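Local coordinates for beta-lactamase-like protein (Koribacter versatilis, PDB 6B9V) that probably acts as a metal-dependent diphosphatase of the PhnP family that cleaves reactive FAD photoproducts, at residues Ile53-Asp58 with Asp72-Thr77; Gly101-Leu106 with Gln135-Arg140. All coordinates share one frame; numbering follows the deposited sequence.

Contact 1 of 2, residues Ile53-Asp58 with Asp72-Thr77; sequences IDTTPD and DAIVYT
D54 turns its CG to the flank of the backbone N (chi1 -72°), while T77 sets OG1 between its own N and carbonyl carbon (chi1 59°), and these two choices bring a carboxylate and a hydroxyl together although the CB of D54 points away from the neighbouring strand. The result illustrates how one residue can hold both oxygens of an aspartate. T77 OG1 donates to the syn lone pair of D54 OD2 at 2.7 Å, and T77 N reaches D54 OD1 at 2.9 Å, nearly straight (165°) and only slightly out of the carboxylate plane. Gripped at both ends, the carboxylate has little freedom to rotate. D54 OD2 also bonds H83 ND1, and H83 is a manganese ligand, so D54 is a second-shell residue that positions a first-shell one. This is consistent with the aspartate that precedes the HxHxDH motif in the metallo-beta-lactamase fold; that motif starts at H78, right after T77.

The backbones add a bond from D54 N to V75 O at 2.9 Å, one residue beyond the parallel bridge of I53 with V75. Further along, T55 OG1 and Y76 OH share a hydrogen bond of 2.8 Å, the threonine oxygen lying at the edge of the phenol ring and near its plane. The methyl T55 CG2 packs beside the same hydroxyl and also meets I74 CG2, 3.9 Å away, and I53 CG2 lies equally far from T77 CG2.

All touching residues are buried. L87 and V90 of helix 87-90 pack on T55, I74 and Y76; from the second sheet, F170 and Y168 of strand 163-170 meet I53 and V75 respectively, and strand 104-108 lies along the other side of strand 73-75, while the chain leaving D58 enters helix 59-66.

Contact 2 of 2, residues Gly101-Leu106 with Gln135-Arg140; sequences GARVPL and QVEMHR
OE2 of E137 receives two hydrogen bonds, one from H139 NE2 at 3.0 Å and one from a water that also donates to R103 O, so the water links the two segments at the loop residue before strand 104-108, on the P105 side of the sheet. The histidine nitrogen comes from well above the carboxylate plane, yet the oxygen lies almost in the imidazole plane, a geometry that helps to fix the turn of the ring, which also stacks on Y107. CD2 of that ring rests against P105 CB at 3.6 Å. The extended R103 chain crosses the start of the other segment at roughly a right angle, its CD 3.6 Å from V136 O.

On the opposite face, L106 CB meets M138 SD at 4.1 Å, and V104 CB lies a similar distance from V136 CG1.

Backbone bonds set the register, V104 N to Q135 O at 2.7 Å being the shortest; E137 then bonds V104 and L106 through its N and O, and L106 O accepts from H139 N. The two parallel neighbours, joined through helix 110-119, which packs on M138, form a beta-alpha-beta crossover at the outer edge of one sheet of a metallo-beta-lactamase fold.

The two contacts show how a single sheet can run from a metal site to an outer edge. Contact 1 closes before contact 2 opens along the chain, and their centres lie about 13 Å apart. Strands 49-53, 73-75, 104-108 and 136-140 are consecutive and parallel in the sheet, with contact 1 at the first pair and contact 2 at the last. Between them, I74 N and P105 O form a probable hydrogen bond, and I74 CD1 packs on L106 CD2. Contact 1 lies beside the manganese site, whereas contact 2 is away from it, so the same strand framework serves metal-site architecture at one end and edge-strand pairing at the other.

Contact 1 of 2, residues Ile53-Asp58 with Asp72-Thr77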
loop_
_atom_site.group_PDB
_atom_site.type_symbol
_atom_site.label_atom_id
_atom_site.label_comp_id
_atom_site.label_asym_id
_atom_site.label_seq_id
_atom_site.Cartn_x
_atom_site.Cartn_y
_atom_site.Cartn_z
ATOM N N ILE A 53 -11.528 9.986 -4.983
ATOM C CA ILE A 53 -12.455 8.869 -5.050
ATOM C C ILE A 53 -11.654 7.608 -4.802
ATOM O O ILE A 53 -10.836 7.211 -5.651
ATOM C CB ILE A 53 -13.206 8.782 -6.411
ATOM C CG1 ILE A 53 -14.008 10.063 -6.660
ATOM C CG2 ILE A 53 -14.146 7.573 -6.421
ATOM C CD1 ILE A 53 -14.827 10.036 -7.947
ATOM N N ASP A 54 -11.888 7.035 -3.614
ATOM C CA ASP A 54 -11.277 5.786 -3.105
ATOM C C ASP A 54 -9.832 5.983 -2.623
ATOM O O ASP A 54 -9.100 6.826 -3.126
ATOM C CB ASP A 54 -11.345 4.665 -4.162
ATOM C CG ASP A 54 -12.767 4.121 -4.346
ATOM O OD1 ASP A 54 -13.614 4.354 -3.457
ATOM O OD2 ASP A 54 -13.041 3.459 -5.368
ATOM N N THR A 55 -9.441 5.209 -1.618
ATOM C CA THR A 55 -8.081 5.274 -1.100
ATOM C C THR A 55 -7.428 3.913 -1.244
ATOM O O THR A 55 -7.550 3.070 -0.354
ATOM C CB THR A 55 -8.042 5.708 0.381
ATOM O OG1 THR A 55 -8.872 4.841 1.158
ATOM C CG2 THR A 55 -8.515 7.162 0.535
ATOM N N THR A 56 -6.743 3.704 -2.367
ATOM C CA THR A 56 -6.189 2.395 -2.694
ATOM C C THR A 56 -4.954 2.114 -1.849
ATOM O O THR A 56 -4.382 3.025 -1.274
ATOM C CB THR A 56 -5.797 2.279 -4.195
ATOM O OG1 THR A 56 -4.499 2.867 -4.417
ATOM C CG2 THR A 56 -6.853 2.928 -5.102
ATOM N N PRO A 57 -4.551 0.845 -1.766
ATOM C CA PRO A 57 -3.287 0.531 -1.095
ATOM C C PRO A 57 -2.092 1.270 -1.695
ATOM O O PRO A 57 -1.049 1.330 -1.040
ATOM C CB PRO A 57 -3.147 -0.983 -1.295
ATOM C CG PRO A 57 -4.167 -1.340 -2.415
ATOM C CD PRO A 57 -5.275 -0.370 -2.178
ATOM N N ASP A 58 -2.227 1.820 -2.901
ATOM C CA ASP A 58 -1.145 2.621 -3.493
ATOM C C ASP A 58 -1.266 4.115 -3.218
ATOM O O ASP A 58 -0.579 4.913 -3.845
ATOM C CB ASP A 58 -1.082 2.390 -5.016
ATOM C CG ASP A 58 -0.812 0.946 -5.364
ATOM O OD1 ASP A 58 0.075 0.337 -4.721
ATOM O OD2 ASP A 58 -1.490 0.398 -6.267
ATOM N N ASP A 72 -9.594 17.651 0.390
ATOM C CA ASP A 72 -10.759 18.319 0.956
ATOM C C ASP A 72 -11.912 17.378 1.268
ATOM O O ASP A 72 -12.706 17.641 2.168
ATOM C CB ASP A 72 -11.204 19.444 0.025
ATOM C CG ASP A 72 -10.131 20.519 -0.107
ATOM O OD1 ASP A 72 -10.023 21.363 0.813
ATOM O OD2 ASP A 72 -9.364 20.482 -1.098
ATOM N N ALA A 73 -12.013 16.293 0.519
ATOM C CA ALA A 73 -13.026 15.294 0.789
ATOM C C ALA A 73 -12.613 13.984 0.136
ATOM O O ALA A 73 -11.919 13.979 -0.886
ATOM C CB ALA A 73 -14.403 15.762 0.274
ATOM N N ILE A 74 -13.019 12.875 0.748
ATOM C CA ILE A 74 -12.820 11.554 0.170
ATOM C C ILE A 74 -14.173 10.884 -0.025
ATOM O O ILE A 74 -15.016 10.877 0.879
ATOM C CB ILE A 74 -11.919 10.670 1.062
ATOM C CG1 ILE A 74 -10.558 11.349 1.256
ATOM C CG2 ILE A 74 -11.786 9.249 0.464
ATOM C CD1 ILE A 74 -9.642 10.669 2.237
ATOM N N VAL A 75 -14.381 10.332 -1.210
ATOM C CA VAL A 75 -15.642 9.681 -1.552
ATOM C C VAL A 75 -15.372 8.219 -1.920
ATOM O O VAL A 75 -14.475 7.953 -2.718
ATOM C CB VAL A 75 -16.335 10.401 -2.729
ATOM C CG1 VAL A 75 -17.643 9.700 -3.088
ATOM C CG2 VAL A 75 -16.621 11.852 -2.366
ATOM N N TYR A 76 -16.133 7.283 -1.350
ATOM C CA TYR A 76 -15.924 5.861 -1.632
ATOM C C TYR A 76 -16.957 5.240 -2.574
ATOM O O TYR A 76 -18.163 5.473 -2.425
ATOM C CB TYR A 76 -15.912 5.061 -0.322
ATOM C CG TYR A 76 -14.626 5.271 0.451
ATOM C CD1 TYR A 76 -14.537 6.256 1.427
ATOM C CD2 TYR A 76 -13.503 4.505 0.183
ATOM C CE1 TYR A 76 -13.351 6.467 2.134
ATOM C CE2 TYR A 76 -12.317 4.708 0.870
ATOM C CZ TYR A 76 -12.252 5.685 1.861
ATOM O OH TYR A 76 -11.071 5.900 2.556
ATOM N N THR A 77 -16.479 4.419 -3.513
ATOM C CA THR A 77 -17.383 3.607 -4.340
ATOM C C THR A 77 -17.901 2.372 -3.570
ATOM O O THR A 77 -19.098 2.047 -3.629
ATOM C CB THR A 77 -16.692 3.136 -5.644
ATOM O OG1 THR A 77 -15.531 2.363 -5.317
ATOM C CG2 THR A 77 -16.293 4.327 -6.512
#

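Contact 2 of 2, residues Gly101-Leu106 with Gln135-Arg140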
loop_
_atom_site.group_PDB
_atom_site.type_symbol
_atom_site.label_atom_id
_atom_site.label_comp_id
_atom_site.label_asym_id
_atom_site.label_seq_id
_atom_site.Cartn_x
_atom_site.Cartn_y
_atom_site.Cartn_z
ATOM N N GLY A 101 -7.805 22.839 10.546
ATOM C CA GLY A 101 -8.549 22.667 11.776
ATOM C C GLY A 101 -9.614 21.593 11.738
ATOM O O GLY A 101 -9.845 20.915 12.737
ATOM N N ALA A 102 -10.269 21.439 10.593
ATOM C CA ALA A 102 -11.350 20.467 10.462
ATOM C C ALA A 102 -10.831 19.073 10.134
ATOM O O ALA A 102 -9.773 18.916 9.524
ATOM C CB ALA A 102 -12.333 20.915 9.393
ATOM N N ARG A 103 -11.583 18.058 10.545
ATOM C CA ARG A 103 -11.288 16.696 10.131
ATOM C C ARG A 103 -11.501 16.559 8.627
ATOM O O ARG A 103 -12.278 17.313 8.034
ATOM C CB ARG A 103 -12.169 15.691 10.875
ATOM C CG ARG A 103 -12.009 15.697 12.393
ATOM C CD ARG A 103 -13.006 14.746 13.028
ATOM N NE ARG A 103 -12.800 14.591 14.464
ATOM C CZ ARG A 103 -13.625 13.920 15.262
ATOM N NH1 ARG A 103 -14.715 13.349 14.764
ATOM N NH2 ARG A 103 -13.364 13.826 16.559
ATOM N N VAL A 104 -10.805 15.602 8.019
ATOM C CA VAL A 104 -11.056 15.213 6.628
ATOM C C VAL A 104 -12.375 14.436 6.550
ATOM O O VAL A 104 -12.536 13.404 7.215
ATOM C CB VAL A 104 -9.903 14.342 6.058
ATOM C CG1 VAL A 104 -10.220 13.843 4.635
ATOM C CG2 VAL A 104 -8.577 15.098 6.081
ATOM N N PRO A 105 -13.333 14.931 5.754
ATOM C CA PRO A 105 -14.597 14.201 5.649
ATOM C C PRO A 105 -14.525 13.021 4.663
ATOM O O PRO A 105 -14.018 13.163 3.552
ATOM C CB PRO A 105 -15.576 15.273 5.164
ATOM C CG PRO A 105 -14.726 16.209 4.360
ATOM C CD PRO A 105 -13.333 16.169 4.954
ATOM N N LEU A 106 -15.013 11.865 5.100
ATOM C CA LEU A 106 -15.137 10.679 4.260
ATOM C C LEU A 106 -16.601 10.437 3.942
ATOM O O LEU A 106 -17.442 10.525 4.817
ATOM C CB LEU A 106 -14.570 9.442 4.948
ATOM C CG LEU A 106 -13.251 9.510 5.704
ATOM C CD1 LEU A 106 -12.931 8.112 6.210
ATOM C CD2 LEU A 106 -12.128 10.046 4.836
ATOM N N GLN A 135 -9.123 13.650 13.183
ATOM C CA GLN A 135 -8.416 13.487 11.922
ATOM C C GLN A 135 -9.417 13.333 10.782
ATOM O O GLN A 135 -9.418 14.124 9.838
ATOM C CB GLN A 135 -7.476 12.278 11.961
ATOM C CG GLN A 135 -6.899 11.957 13.325
ATOM C CD GLN A 135 -7.875 11.201 14.208
ATOM O OE1 GLN A 135 -8.783 10.527 13.718
ATOM N NE2 GLN A 135 -7.699 11.323 15.520
ATOM N N VAL A 136 -10.270 12.315 10.876
ATOM C CA VAL A 136 -11.253 12.050 9.824
ATOM C C VAL A 136 -12.656 11.870 10.405
ATOM O O VAL A 136 -12.811 11.447 11.552
ATOM C CB VAL A 136 -10.878 10.797 8.996
ATOM C CG1 VAL A 136 -9.469 10.932 8.452
ATOM C CG2 VAL A 136 -11.009 9.536 9.837
ATOM N N GLU A 137 -13.678 12.204 9.619
ATOM C CA GLU A 137 -15.060 12.054 10.075
ATOM C C GLU A 137 -15.921 11.413 8.996
ATOM O O GLU A 137 -15.806 11.770 7.829
ATOM C CB GLU A 137 -15.652 13.409 10.476
ATOM C CG GLU A 137 -15.614 14.446 9.363
ATOM C CD GLU A 137 -16.246 15.762 9.759
ATOM O OE1 GLU A 137 -16.516 15.955 10.965
ATOM O OE2 GLU A 137 -16.478 16.602 8.862
ATOM N N MET A 138 -16.785 10.478 9.391
ATOM C CA MET A 138 -17.648 9.765 8.444
ATOM C C MET A 138 -18.978 10.465 8.146
ATOM O O MET A 138 -19.678 10.928 9.046
ATOM C CB MET A 138 -17.955 8.355 8.962
ATOM C CG MET A 138 -16.848 7.335 8.786
ATOM S SD MET A 138 -16.698 6.740 7.089
ATOM C CE MET A 138 -18.394 6.829 6.518
ATOM N N HIS A 139 -19.336 10.488 6.867
ATOM C CA HIS A 139 -20.610 10.999 6.389
ATOM C C HIS A 139 -21.302 9.936 5.520
ATOM O O HIS A 139 -20.686 9.336 4.614
ATOM C CB HIS A 139 -20.417 12.290 5.583
ATOM C CG HIS A 139 -19.787 13.411 6.353
ATOM N ND1 HIS A 139 -20.519 14.447 6.893
ATOM C CD2 HIS A 139 -18.492 13.667 6.659
ATOM C CE1 HIS A 139 -19.703 15.289 7.505
ATOM N NE2 HIS A 139 -18.468 14.837 7.381
ATOM N N ARG A 140 -22.583 9.712 5.791
ATOM C CA ARG A 140 -23.341 8.670 5.101
ATOM C C ARG A 140 -23.852 9.103 3.726
ATOM O O ARG A 140 -24.480 10.149 3.580
ATOM C CB ARG A 140 -24.521 8.218 5.962
ATOM C CG ARG A 140 -25.452 7.210 5.288
ATOM C CD ARG A 140 -24.839 5.816 5.244
ATOM N NE ARG A 140 -24.412 5.371 6.568
ATOM C CZ ARG A 140 -25.185 4.709 7.422
ATOM N NH1 ARG A 140 -26.435 4.410 7.098
ATOM N NH2 ARG A 140 -24.710 4.346 8.603
HETATM O O HOH W 1 -14.626 18.806 8.098
#